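Local coordinates for protein monoacylglycerol lipase (Palaeococcus ferrophilus, PDB 6QE2) that hydrolyses monoacylglycerols to a fatty acid and glycerol, probably by way of the serine nucleophile usual in alpha/beta-hydrolases, at residues I94-A97 against E98-D102. Residues are numbered along the deposited sequence; the frame is centred on the assembly and turned at random.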
loop_
_atom_site.group_PDB
_atom_site.type_symbol
_atom_site.label_atom_id
_atom_site.label_comp_id
_atom_site.label_asym_id
_atom_site.label_seq_id
_atom_site.Cartn_x
_atom_site.Cartn_y
_atom_site.Cartn_z
ATOM N N ILE A 94 -5.449 2.818 -4.381
ATOM C CA ILE A 94 -6.825 2.673 -4.841
ATOM C C ILE A 94 -7.577 3.993 -4.688
ATOM O O ILE A 94 -8.293 4.429 -5.597
ATOM C CB ILE A 94 -7.515 1.524 -4.084
ATOM C CG1 ILE A 94 -6.911 0.189 -4.527
ATOM C CG2 ILE A 94 -9.021 1.551 -4.322
ATOM C CD1 ILE A 94 -7.251 -0.974 -3.627
ATOM N N ARG A 95 -7.423 4.657 -3.539
ATOM C CA ARG A 95 -8.077 5.949 -3.352
ATOM C C ARG A 95 -7.546 6.987 -4.330
ATOM O O ARG A 95 -8.303 7.846 -4.794
ATOM C CB ARG A 95 -7.903 6.430 -1.914
ATOM C CG ARG A 95 -8.671 5.595 -0.893
ATOM C CD ARG A 95 -10.192 5.828 -0.968
ATOM N NE ARG A 95 -10.535 7.223 -0.693
ATOM C CZ ARG A 95 -11.346 7.962 -1.445
ATOM N NH1 ARG A 95 -11.928 7.436 -2.517
ATOM N NH2 ARG A 95 -11.591 9.227 -1.115
ATOM N N TYR A 96 -6.258 6.912 -4.670
ATOM C CA TYR A 96 -5.721 7.821 -5.674
ATOM C C TYR A 96 -6.342 7.550 -7.039
ATOM O O TYR A 96 -6.716 8.488 -7.754
ATOM C CB TYR A 96 -4.202 7.705 -5.740
ATOM C CG TYR A 96 -3.589 8.907 -6.422
ATOM C CD1 TYR A 96 -3.233 10.033 -5.691
ATOM C CD2 TYR A 96 -3.415 8.938 -7.801
ATOM C CE1 TYR A 96 -2.698 11.151 -6.304
ATOM C CE2 TYR A 96 -2.869 10.056 -8.424
ATOM C CZ TYR A 96 -2.519 11.156 -7.669
ATOM O OH TYR A 96 -1.986 12.274 -8.276
ATOM N N ALA A 97 -6.470 6.272 -7.411
ATOM C CA ALA A 97 -7.102 5.921 -8.677
ATOM C C ALA A 97 -8.558 6.354 -8.728
ATOM O O ALA A 97 -9.096 6.567 -9.820
ATOM C CB ALA A 97 -6.986 4.414 -8.920
ATOM N N GLU A 98 -9.194 6.516 -7.566
ATOM C CA GLU A 98 -10.580 6.957 -7.506
ATOM C C GLU A 98 -10.701 8.475 -7.557
ATOM O O GLU A 98 -11.621 9.003 -8.189
ATOM C CB GLU A 98 -11.228 6.416 -6.235
ATOM C CG GLU A 98 -11.527 4.942 -6.348
ATOM C CD GLU A 98 -11.932 4.299 -5.048
ATOM O OE1 GLU A 98 -11.845 4.948 -3.988
ATOM O OE2 GLU A 98 -12.341 3.123 -5.094
ATOM N N THR A 99 -9.785 9.192 -6.905
ATOM C CA THR A 99 -9.906 10.639 -6.765
ATOM C C THR A 99 -9.090 11.433 -7.778
ATOM O O THR A 99 -9.377 12.618 -7.979
ATOM C CB THR A 99 -9.499 11.060 -5.352
ATOM O OG1 THR A 99 -8.162 10.625 -5.100
ATOM C CG2 THR A 99 -10.441 10.436 -4.315
ATOM N N ARG A 100 -8.073 10.828 -8.391
ATOM C CA ARG A 100 -7.346 11.404 -9.523
ATOM C C ARG A 100 -7.395 10.417 -10.689
ATOM O O ARG A 100 -6.352 9.941 -11.155
ATOM C CB ARG A 100 -5.899 11.719 -9.149
ATOM C CG ARG A 100 -5.696 12.886 -8.185
ATOM C CD ARG A 100 -5.970 12.509 -6.716
ATOM N NE ARG A 100 -5.260 13.395 -5.787
ATOM C CZ ARG A 100 -5.575 13.551 -4.501
ATOM N NH1 ARG A 100 -6.595 12.880 -3.972
ATOM N NH2 ARG A 100 -4.867 14.379 -3.736
ATOM N N PRO A 101 -8.594 10.098 -11.192
ATOM C CA PRO A 101 -8.737 8.908 -12.051
ATOM C C PRO A 101 -7.961 8.975 -13.349
ATOM O O PRO A 101 -7.583 7.922 -13.882
ATOM C CB PRO A 101 -10.250 8.838 -12.318
ATOM C CG PRO A 101 -10.881 9.788 -11.369
ATOM C CD PRO A 101 -9.870 10.815 -11.023
ATOM N N ASP A 102 -7.778 10.164 -13.897
ATOM C CA ASP A 102 -7.116 10.302 -15.183
ATOM C C ASP A 102 -5.622 10.576 -15.127
ATOM O O ASP A 102 -5.010 10.804 -16.151
ATOM C CB ASP A 102 -7.799 11.406 -15.997
ATOM C CG ASP A 102 -9.289 11.171 -16.171
ATOM O OD1 ASP A 102 -9.689 10.028 -16.424
ATOM O OD2 ASP A 102 -10.064 12.132 -16.061
HETATM O O HOH W 1 -8.464 5.696 -12.425
#
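Tyr96 and Arg100, one turn apart where helix 88-99 runs out, show how an arginine just past the end of a helix can fold its chain over an aromatic ring of the last turn. With CG anti to the backbone N (chi1 -162°), Tyr96 lays its ring beneath the aliphatic part of Arg100: Arg100 CD stands 3.8 Å from the centroid of the Tyr96 ring in a CH-pi contact, and Arg100 CB comes within 3.5 Å of Tyr96 CE2. A bend at chi2 (79°) brings the arginine chain back across the ring, its guanidinium tilted 29° from the ring plane. There Arg100 NH1 donates in plane to Thr99 OG1 at 3.0 Å, while NH2 forms a salt bridge with Asp71 of helix 63-77, whose carboxylate also takes a hydrogen bond from Tyr96 OH. A leucine in place of Tyr96 would probably leave Arg100 without its flat support and Asp71 without the hydroxyl that bonds to it.

Backbone carbonyls tie the same turn together. Arg95 O is gripped from opposite faces of its plane by Thr99 N and by Thr99 OG1, the latter at 2.8 Å, and Tyr96 O accepts from Arg100 N. Farther round the helix, Arg95 NH1 meets Glu98 OE1 at 2.9 Å, in the guanidinium plane and nearly end-on to the C-O bond; NH1 also forms a salt bridge with Glu187, so one guanidinium probably offsets part of the charge of two carboxylates.

The packing slackens toward Pro101, which is partly open to solvent. Here a water donates to both Ala97 O and Pro101 O, and Pro101 CA offers Ala97 O a CA-H...O contact at 3.3 Å. Arg100 is the first residue to leave helical geometry, so the whole arrangement is a helix C-terminus within the beta-alpha-beta unit of an alpha/beta-hydrolase fold, leading from helix 88-99 toward strand 106-110.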